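Local structure of Pcza361.24 (Amycolatopsis orientalis, 3G2M) at residues Q271-S276 and G280-V285; T69-E74 and L187-M192. The protein probably transfers a methyl group from S-adenosyl-L-methionine to a nitrogen of glycopeptide antibiotic scaffolds during their biosynthesis. All coordinates share one frame; numbering follows the deposited sequence.

Contact 1: Q271-S276 and G280-V285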
ATOM      1  N   GLN A 271      -6.631 -16.024  13.751  1.00 38.90           N
ATOM      2  CA  GLN A 271      -7.192 -15.349  12.576  1.00 39.70           C
ATOM      3  C   GLN A 271      -8.349 -16.205  12.097  1.00 39.85           C
ATOM      4  O   GLN A 271      -8.146 -17.355  11.690  1.00 40.33           O
ATOM      5  CB  GLN A 271      -6.183 -15.252  11.430  1.00 39.89           C
ATOM      6  CG  GLN A 271      -4.819 -14.685  11.748  1.00 41.01           C
ATOM      7  CD  GLN A 271      -3.883 -14.751  10.543  1.00 40.46           C
ATOM      8  OE1 GLN A 271      -4.283 -14.480   9.406  1.00 43.04           O
ATOM      9  NE2 GLN A 271      -2.642 -15.115  10.788  1.00 40.92           N
ATOM     10  N   THR A 272      -9.556 -15.655  12.149  1.00 39.93           N
ATOM     11  CA  THR A 272     -10.752 -16.410  11.799  1.00 39.94           C
ATOM     12  C   THR A 272     -11.497 -15.764  10.631  1.00 39.96           C
ATOM     13  O   THR A 272     -12.090 -14.694  10.786  1.00 39.66           O
ATOM     14  CB  THR A 272     -11.706 -16.558  13.005  1.00 39.93           C
ATOM     15  OG1 THR A 272     -10.968 -17.006  14.150  1.00 39.69           O
ATOM     16  CG2 THR A 272     -12.822 -17.560  12.691  1.00 40.39           C
ATOM     17  N   PRO A 273     -11.471 -16.417   9.454  1.00 40.21           N
ATOM     18  CA  PRO A 273     -12.267 -15.921   8.332  1.00 40.41           C
ATOM     19  C   PRO A 273     -13.769 -16.048   8.596  1.00 40.58           C
ATOM     20  O   PRO A 273     -14.208 -16.990   9.265  1.00 40.73           O
ATOM     21  CB  PRO A 273     -11.825 -16.810   7.161  1.00 40.44           C
ATOM     22  CG  PRO A 273     -11.294 -18.042   7.794  1.00 40.91           C
ATOM     23  CD  PRO A 273     -10.691 -17.617   9.095  1.00 40.42           C
ATOM     24  N   PHE A 274     -14.539 -15.088   8.091  1.00 40.60           N
ATOM     25  CA  PHE A 274     -15.992 -15.083   8.242  1.00 40.83           C
ATOM     26  C   PHE A 274     -16.644 -14.251   7.142  1.00 41.11           C
ATOM     27  O   PHE A 274     -15.972 -13.461   6.477  1.00 40.75           O
ATOM     28  CB  PHE A 274     -16.406 -14.581   9.635  1.00 40.67           C
ATOM     29  CG  PHE A 274     -16.138 -13.113   9.875  1.00 40.63           C
ATOM     30  CD1 PHE A 274     -17.146 -12.170   9.691  1.00 40.87           C
ATOM     31  CD2 PHE A 274     -14.894 -12.680  10.318  1.00 40.40           C
ATOM     32  CE1 PHE A 274     -16.912 -10.820   9.928  1.00 40.95           C
ATOM     33  CE2 PHE A 274     -14.650 -11.325  10.552  1.00 40.23           C
ATOM     34  CZ  PHE A 274     -15.658 -10.401  10.363  1.00 40.30           C
ATOM     35  N   ALA A 275     -17.947 -14.445   6.952  1.00 41.61           N
ATOM     36  CA  ALA A 275     -18.711 -13.691   5.963  1.00 42.36           C
ATOM     37  C   ALA A 275     -19.326 -12.455   6.606  1.00 43.16           C
ATOM     38  O   ALA A 275     -20.013 -12.548   7.627  1.00 43.17           O
ATOM     39  CB  ALA A 275     -19.791 -14.568   5.338  1.00 42.35           C
ATOM     40  N   SER A 276     -19.077 -11.299   6.000  1.00 44.09           N
ATOM     41  CA  SER A 276     -19.584 -10.027   6.514  1.00 45.21           C
ATOM     42  C   SER A 276     -21.108  -9.891   6.402  1.00 45.75           C
ATOM     43  O   SER A 276     -21.727  -9.158   7.174  1.00 45.89           O
ATOM     44  CB  SER A 276     -18.883  -8.855   5.825  1.00 45.16           C
ATOM     45  OG  SER A 276     -19.060  -8.910   4.423  1.00 45.90           O
ATOM     46  N   GLY A 280     -22.761 -16.483   2.548  1.00 47.69           N
ATOM     47  CA  GLY A 280     -21.975 -16.392   1.322  1.00 47.23           C
ATOM     48  C   GLY A 280     -20.500 -16.638   1.571  1.00 46.93           C
ATOM     49  O   GLY A 280     -20.123 -17.256   2.574  1.00 46.91           O
ATOM     50  N   ARG A 281     -19.664 -16.153   0.652  1.00 46.40           N
ATOM     51  CA  ARG A 281     -18.214 -16.297   0.769  1.00 45.90           C
ATOM     52  C   ARG A 281     -17.697 -15.577   2.009  1.00 44.85           C
ATOM     53  O   ARG A 281     -18.119 -14.459   2.313  1.00 44.65           O
ATOM     54  CB  ARG A 281     -17.495 -15.768  -0.484  1.00 46.01           C
ATOM     55  CG  ARG A 281     -15.970 -15.958  -0.454  1.00 46.52           C
ATOM     56  CD  ARG A 281     -15.255 -15.261  -1.607  1.00 46.64           C
ATOM     57  NE  ARG A 281     -15.120 -13.820  -1.400  1.00 47.79           N
ATOM     58  CZ  ARG A 281     -14.001 -13.199  -1.023  0.50 47.49           C
ATOM     59  NH1 ARG A 281     -12.878 -13.874  -0.803  1.00 47.51           N
ATOM     60  NH2 ARG A 281     -14.005 -11.885  -0.871  1.00 47.25           N
ATOM     61  N   LYS A 282     -16.802 -16.241   2.732  1.00 43.85           N
ATOM     62  CA  LYS A 282     -16.074 -15.601   3.817  1.00 42.95           C
ATOM     63  C   LYS A 282     -15.175 -14.525   3.202  1.00 41.97           C
ATOM     64  O   LYS A 282     -14.262 -14.830   2.431  1.00 42.04           O
ATOM     65  CB  LYS A 282     -15.286 -16.638   4.623  1.00 42.82           C
ATOM     66  CG  LYS A 282     -16.187 -17.612   5.395  1.00 43.34           C
ATOM     67  CD  LYS A 282     -15.382 -18.643   6.171  1.00 43.42           C
ATOM     68  CE  LYS A 282     -16.198 -19.260   7.303  1.00 44.53           C
ATOM     69  NZ  LYS A 282     -17.244 -20.204   6.823  1.00 45.67           N
ATOM     70  N   ASP A 283     -15.477 -13.266   3.508  1.00 40.76           N
ATOM     71  CA  ASP A 283     -14.813 -12.125   2.875  1.00 39.73           C
ATOM     72  C   ASP A 283     -14.129 -11.199   3.887  1.00 39.22           C
ATOM     73  O   ASP A 283     -13.819 -10.048   3.580  1.00 37.85           O
ATOM     74  CB  ASP A 283     -15.815 -11.337   2.020  1.00 39.68           C
ATOM     75  CG  ASP A 283     -16.965 -10.765   2.834  1.00 39.53           C
ATOM     76  OD1 ASP A 283     -17.100 -11.105   4.023  1.00 39.28           O
ATOM     77  OD2 ASP A 283     -17.747  -9.970   2.275  1.00 40.69           O
HETATM   78  N   MSE A 284     -13.888 -11.728   5.080  1.00 38.95           N
HETATM   79  CA  MSE A 284     -13.333 -10.959   6.174  1.00 40.11           C
HETATM   80  C   MSE A 284     -12.634 -11.884   7.151  1.00 37.94           C
HETATM   81  O   MSE A 284     -12.991 -13.056   7.263  1.00 37.67           O
HETATM   82  CB  MSE A 284     -14.456 -10.206   6.883  1.00 40.07           C
HETATM   83  CG  MSE A 284     -14.015  -9.021   7.686  1.00 42.18           C
HETATM   84 SE   MSE A 284     -15.558  -7.865   7.935  1.00 47.01          SE
HETATM   85  CE  MSE A 284     -15.464  -6.895   6.239  1.00 46.66           C
ATOM     86  N   VAL A 285     -11.649 -11.344   7.865  1.00 36.17           N
ATOM     87  CA  VAL A 285     -10.879 -12.090   8.858  1.00 34.98           C
ATOM     88  C   VAL A 285     -10.937 -11.355  10.210  1.00 34.38           C
ATOM     89  O   VAL A 285     -10.719 -10.137  10.272  1.00 33.87           O
ATOM     90  CB  VAL A 285      -9.394 -12.283   8.399  1.00 35.00           C
ATOM     91  CG1 VAL A 285      -8.580 -13.023   9.447  1.00 35.43           C
ATOM     92  CG2 VAL A 285      -9.333 -13.038   7.084  1.00 34.82           C
TER

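Contact 2: T69-E74 and L187-M192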
ATOM      1  N   THR A  69     -24.053  -6.044  11.564  1.00 52.00           N
ATOM      2  CA  THR A  69     -24.550  -6.919  12.627  1.00 50.46           C
ATOM      3  C   THR A  69     -23.740  -8.205  12.730  1.00 49.18           C
ATOM      4  O   THR A  69     -23.421  -8.648  13.830  1.00 49.13           O
ATOM      5  CB  THR A  69     -26.052  -7.269  12.445  1.00 50.74           C
ATOM      6  OG1 THR A  69     -26.341  -7.446  11.052  1.00 50.66           O
ATOM      7  CG2 THR A  69     -26.938  -6.160  13.012  1.00 50.71           C
ATOM      8  N   SER A  70     -23.408  -8.792  11.581  1.00 47.68           N
ATOM      9  CA  SER A  70     -22.592 -10.003  11.528  1.00 46.31           C
ATOM     10  C   SER A  70     -21.167  -9.736  12.002  1.00 44.97           C
ATOM     11  O   SER A  70     -20.542 -10.588  12.638  1.00 44.88           O
ATOM     12  CB  SER A  70     -22.562 -10.570  10.110  1.00 46.28           C
ATOM     13  OG  SER A  70     -23.850 -11.001   9.712  1.00 47.77           O
ATOM     14  N   GLU A  71     -20.657  -8.552  11.676  1.00 43.44           N
ATOM     15  CA  GLU A  71     -19.309  -8.158  12.071  1.00 41.69           C
ATOM     16  C   GLU A  71     -19.222  -7.979  13.584  1.00 41.14           C
ATOM     17  O   GLU A  71     -18.327  -8.531  14.225  1.00 40.71           O
ATOM     18  CB  GLU A  71     -18.876  -6.883  11.339  1.00 41.77           C
ATOM     19  CG  GLU A  71     -17.427  -6.515  11.578  1.00 40.18           C
ATOM     20  CD  GLU A  71     -17.015  -5.208  10.928  1.00 40.81           C
ATOM     21  OE1 GLU A  71     -17.752  -4.690  10.061  1.00 38.12           O
ATOM     22  OE2 GLU A  71     -15.934  -4.697  11.290  1.00 38.56           O
ATOM     23  N   ALA A  72     -20.162  -7.223  14.151  1.00 40.44           N
ATOM     24  CA  ALA A  72     -20.200  -6.997  15.596  1.00 40.29           C
ATOM     25  C   ALA A  72     -20.325  -8.310  16.364  1.00 40.21           C
ATOM     26  O   ALA A  72     -19.689  -8.490  17.406  1.00 39.64           O
ATOM     27  CB  ALA A  72     -21.329  -6.040  15.968  1.00 40.35           C
ATOM     28  N   ARG A  73     -21.135  -9.218  15.820  1.00 40.60           N
ATOM     29  CA  ARG A  73     -21.303 -10.570  16.339  1.00 41.16           C
ATOM     30  C   ARG A  73     -19.973 -11.327  16.391  1.00 40.95           C
ATOM     31  O   ARG A  73     -19.681 -12.003  17.383  1.00 40.57           O
ATOM     32  CB  ARG A  73     -22.302 -11.327  15.462  1.00 41.24           C
ATOM     33  CG  ARG A  73     -22.957 -12.549  16.095  1.00 42.18           C
ATOM     34  CD  ARG A  73     -24.021 -13.109  15.157  1.00 42.39           C
ATOM     35  NE  ARG A  73     -23.437 -13.585  13.901  1.00 44.92           N
ATOM     36  CZ  ARG A  73     -24.037 -13.535  12.712  1.00 46.02           C
ATOM     37  NH1 ARG A  73     -25.254 -13.012  12.586  1.00 46.02           N
ATOM     38  NH2 ARG A  73     -23.406 -13.997  11.639  1.00 46.49           N
ATOM     39  N   GLU A  74     -19.169 -11.215  15.331  1.00 40.91           N
ATOM     40  CA  GLU A  74     -17.870 -11.890  15.300  1.00 41.29           C
ATOM     41  C   GLU A  74     -16.920 -11.336  16.347  1.00 40.85           C
ATOM     42  O   GLU A  74     -16.187 -12.095  16.984  1.00 40.61           O
ATOM     43  CB  GLU A  74     -17.227 -11.853  13.912  1.00 41.61           C
ATOM     44  CG  GLU A  74     -17.717 -12.950  12.973  1.00 43.66           C
ATOM     45  CD  GLU A  74     -17.385 -14.371  13.433  1.00 44.94           C
ATOM     46  OE1 GLU A  74     -16.314 -14.609  14.038  1.00 46.30           O
ATOM     47  OE2 GLU A  74     -18.205 -15.266  13.162  1.00 47.54           O
ATOM     48  N   LEU A 187      -8.540  -6.579  18.883  1.00 32.84           N
ATOM     49  CA  LEU A 187      -9.302  -7.306  17.870  1.00 32.89           C
ATOM     50  C   LEU A 187      -9.469  -6.454  16.634  1.00 32.24           C
ATOM     51  O   LEU A 187      -9.832  -5.282  16.729  1.00 31.63           O
ATOM     52  CB  LEU A 187     -10.690  -7.707  18.389  1.00 32.86           C
ATOM     53  CG  LEU A 187     -10.924  -8.724  19.515  1.00 35.04           C
ATOM     54  CD1 LEU A 187     -10.487 -10.113  19.131  1.00 36.83           C
ATOM     55  CD2 LEU A 187     -10.282  -8.326  20.822  1.00 37.28           C
ATOM     56  N   LEU A 188      -9.211  -7.051  15.476  1.00 31.81           N
ATOM     57  CA  LEU A 188      -9.366  -6.357  14.204  1.00 31.53           C
ATOM     58  C   LEU A 188     -10.199  -7.192  13.235  1.00 31.60           C
ATOM     59  O   LEU A 188     -10.055  -8.410  13.181  1.00 31.99           O
ATOM     60  CB  LEU A 188      -7.997  -6.075  13.562  1.00 31.36           C
ATOM     61  CG  LEU A 188      -6.803  -5.539  14.357  1.00 31.25           C
ATOM     62  CD1 LEU A 188      -6.004  -6.671  14.989  1.00 29.78           C
ATOM     63  CD2 LEU A 188      -5.892  -4.737  13.414  1.00 31.08           C
ATOM     64  N   SER A 189     -11.083  -6.541  12.488  1.00 31.88           N
ATOM     65  CA  SER A 189     -11.653  -7.166  11.303  1.00 31.31           C
ATOM     66  C   SER A 189     -10.912  -6.624  10.090  1.00 31.62           C
ATOM     67  O   SER A 189     -10.495  -5.463  10.086  1.00 31.58           O
ATOM     68  CB  SER A 189     -13.150  -6.908  11.187  1.00 31.79           C
ATOM     69  OG  SER A 189     -13.423  -5.548  10.912  1.00 31.60           O
ATOM     70  N   LEU A 190     -10.730  -7.474   9.082  1.00 31.19           N
ATOM     71  CA  LEU A 190      -9.994  -7.110   7.873  1.00 31.68           C
ATOM     72  C   LEU A 190     -10.650  -7.765   6.677  1.00 31.66           C
ATOM     73  O   LEU A 190     -10.764  -8.990   6.638  1.00 32.01           O
ATOM     74  CB  LEU A 190      -8.531  -7.579   7.953  1.00 31.22           C
ATOM     75  CG  LEU A 190      -7.666  -7.058   9.118  1.00 32.55           C
ATOM     76  CD1 LEU A 190      -6.398  -7.884   9.285  1.00 32.12           C
ATOM     77  CD2 LEU A 190      -7.331  -5.592   8.943  1.00 32.48           C
ATOM     78  N   ALA A 191     -11.064  -6.952   5.710  1.00 31.99           N
ATOM     79  CA  ALA A 191     -11.613  -7.459   4.452  1.00 33.15           C
ATOM     80  C   ALA A 191     -10.567  -8.282   3.695  1.00 33.93           C
ATOM     81  O   ALA A 191      -9.388  -7.913   3.658  1.00 33.57           O
ATOM     82  CB  ALA A 191     -12.118  -6.315   3.595  1.00 33.04           C
HETATM   83  N   MSE A 192     -11.018  -9.386   3.096  1.00 34.70           N
HETATM   84  CA  MSE A 192     -10.148 -10.369   2.452  1.00 36.65           C
HETATM   85  C   MSE A 192     -10.592 -10.571   1.005  1.00 35.73           C
HETATM   86  O   MSE A 192     -11.646 -11.156   0.747  1.00 35.30           O
HETATM   87  CB  MSE A 192     -10.166 -11.706   3.222  1.00 36.28           C
HETATM   88  CG  MSE A 192      -9.301 -12.843   2.620  1.00 38.09           C
HETATM   89 SE   MSE A 192      -9.410 -14.567   3.599  1.00 42.63          SE
HETATM   90  CE  MSE A 192     -11.277 -14.977   3.251  1.00 41.23           C
TER

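Contact 1: Q271-S276 and G280-V285
Ser-276 and Asp-283 hold the turn end of a beta hairpin with two bonds to one carboxylate. The backbone N of Ser-276 gives its hydrogen to Asp-283 OD1 at 2.8 Å, with an angle of 161° at the hydrogen. Ser-276 OG gives its own to Asp-283 OD2 at 2.7 Å. Each carboxylate oxygen uses its syn lone pair. Asp-283 CG sits between its backbone N and carbonyl carbon (chi1 61°), and Ser-276 OG does the same on its residue. These torsions turn the carboxylate and the hydroxyl to face each other, which lets OG reach OD2.

Further along, the strands pair as antiparallel neighbours. Phe-274 and Met-284 form the hydrogen-bonded pair. Phe-274 N binds Met-284 O at 2.7 Å. In return, Phe-274 O takes two weak bonds, from the N atoms of Asp-283 and Met-284, both bent at the hydrogen. Pro-273 has no N-H to give and stands opposite Val-285 in the non-hydrogen-bonded pair. Its CA lies 3.1 Å from Met-284 O in a CA-H...O contact.

Selenomethionine Met-284 lies across the Phe-274 ring. Its CB is over one face, 3.9 Å from the ring centroid, and its CG reaches CZ at 3.4 Å. The selenium approaches obliquely, 4.5 Å from the centroid and 54° off the ring normal, as a Met-aromatic contact. Glu-74 of helix 69-79 also touches this ring. Arg-281 forms a salt bridge with Glu-197, and its NH2 binds Met-192 O.

Two donors share the Asp-283 carboxylate, one at each oxygen. This probably favours its ionised form and fixes its rotation. The pair joins the two arms beside the turn, beyond the Phe-274 and Met-284 pair.

Contact 2: T69-E74 and L187-M192
The carboxylate of Glu-71 is met by Ser-189 OG from above its plane, 45° out of it. At its other oxygen, OE1, the carboxylate forms a salt bridge with Arg-95. Ser-189 OG is the donor to Glu-71 OE2, at 2.7 Å. OE2 is also hydrogen-bonded to Ser-157 OG, so this one oxygen meets two serine hydroxyls.

The contact is small, and these two buried residues carry all of it. Their CA atoms are 7.8 Å apart, and the length of the glutamate bridges that gap. Glu-71 leaves helix 69-79 with CG opposite its backbone N (chi1 -173°) and stays extended at the next bond (chi2 -176°). This extended chain carries OE2 to the strand. Ser-189 points its CB at the helix from strand 184-191. Its OG also accepts a hydrogen bond from the backbone N of Ser-158, so the hydroxyl both gives and takes.

Leu-188 and Leu-190, the neighbours of Ser-189 along the strand, point away from helix 69-79 and pack on helix 254-263. The strand thus lies between two helical layers, as expected in the alpha/beta fold of S-adenosyl-L-methionine-dependent methyltransferases. On the helix 69-79 side, Phe-75 touches Ser-189 and Leu-187.

Arg-95 and Ser-157 both bind S-adenosyl-L-methionine in this protein. Glu-71 probably acts in the second shell of the cofactor site. Its buried polar end is satisfied by an arginine and two hydroxyls. This network is consistent with a role in positioning Arg-95 and Ser-157, and it ties helix 69-79 to strand 184-191.

Contact 1 and contact 2 have centres 8 Å apart and meet in one sheet, where strands 184-191 and 284-290 are antiparallel neighbours. Two probable backbone hydrogen bonds join them: Val-285 N to Leu-190 O at 2.8 Å, and Met-192 N to Asp-283 O at 2.9 Å. Ser-276 O also packs on Ser-70 CB at 3.4 Å, which brings the hairpin turn against helix 69-79. Both contacts border the S-adenosyl-L-methionine site, which holds no ligand in this chain. Contact 2 reaches it directly, through the bond of Glu-71 to Ser-157. Contact 1 stands further off: the side chains of Met-284 and Ser-157 are about 6 Å apart at their nearest atoms.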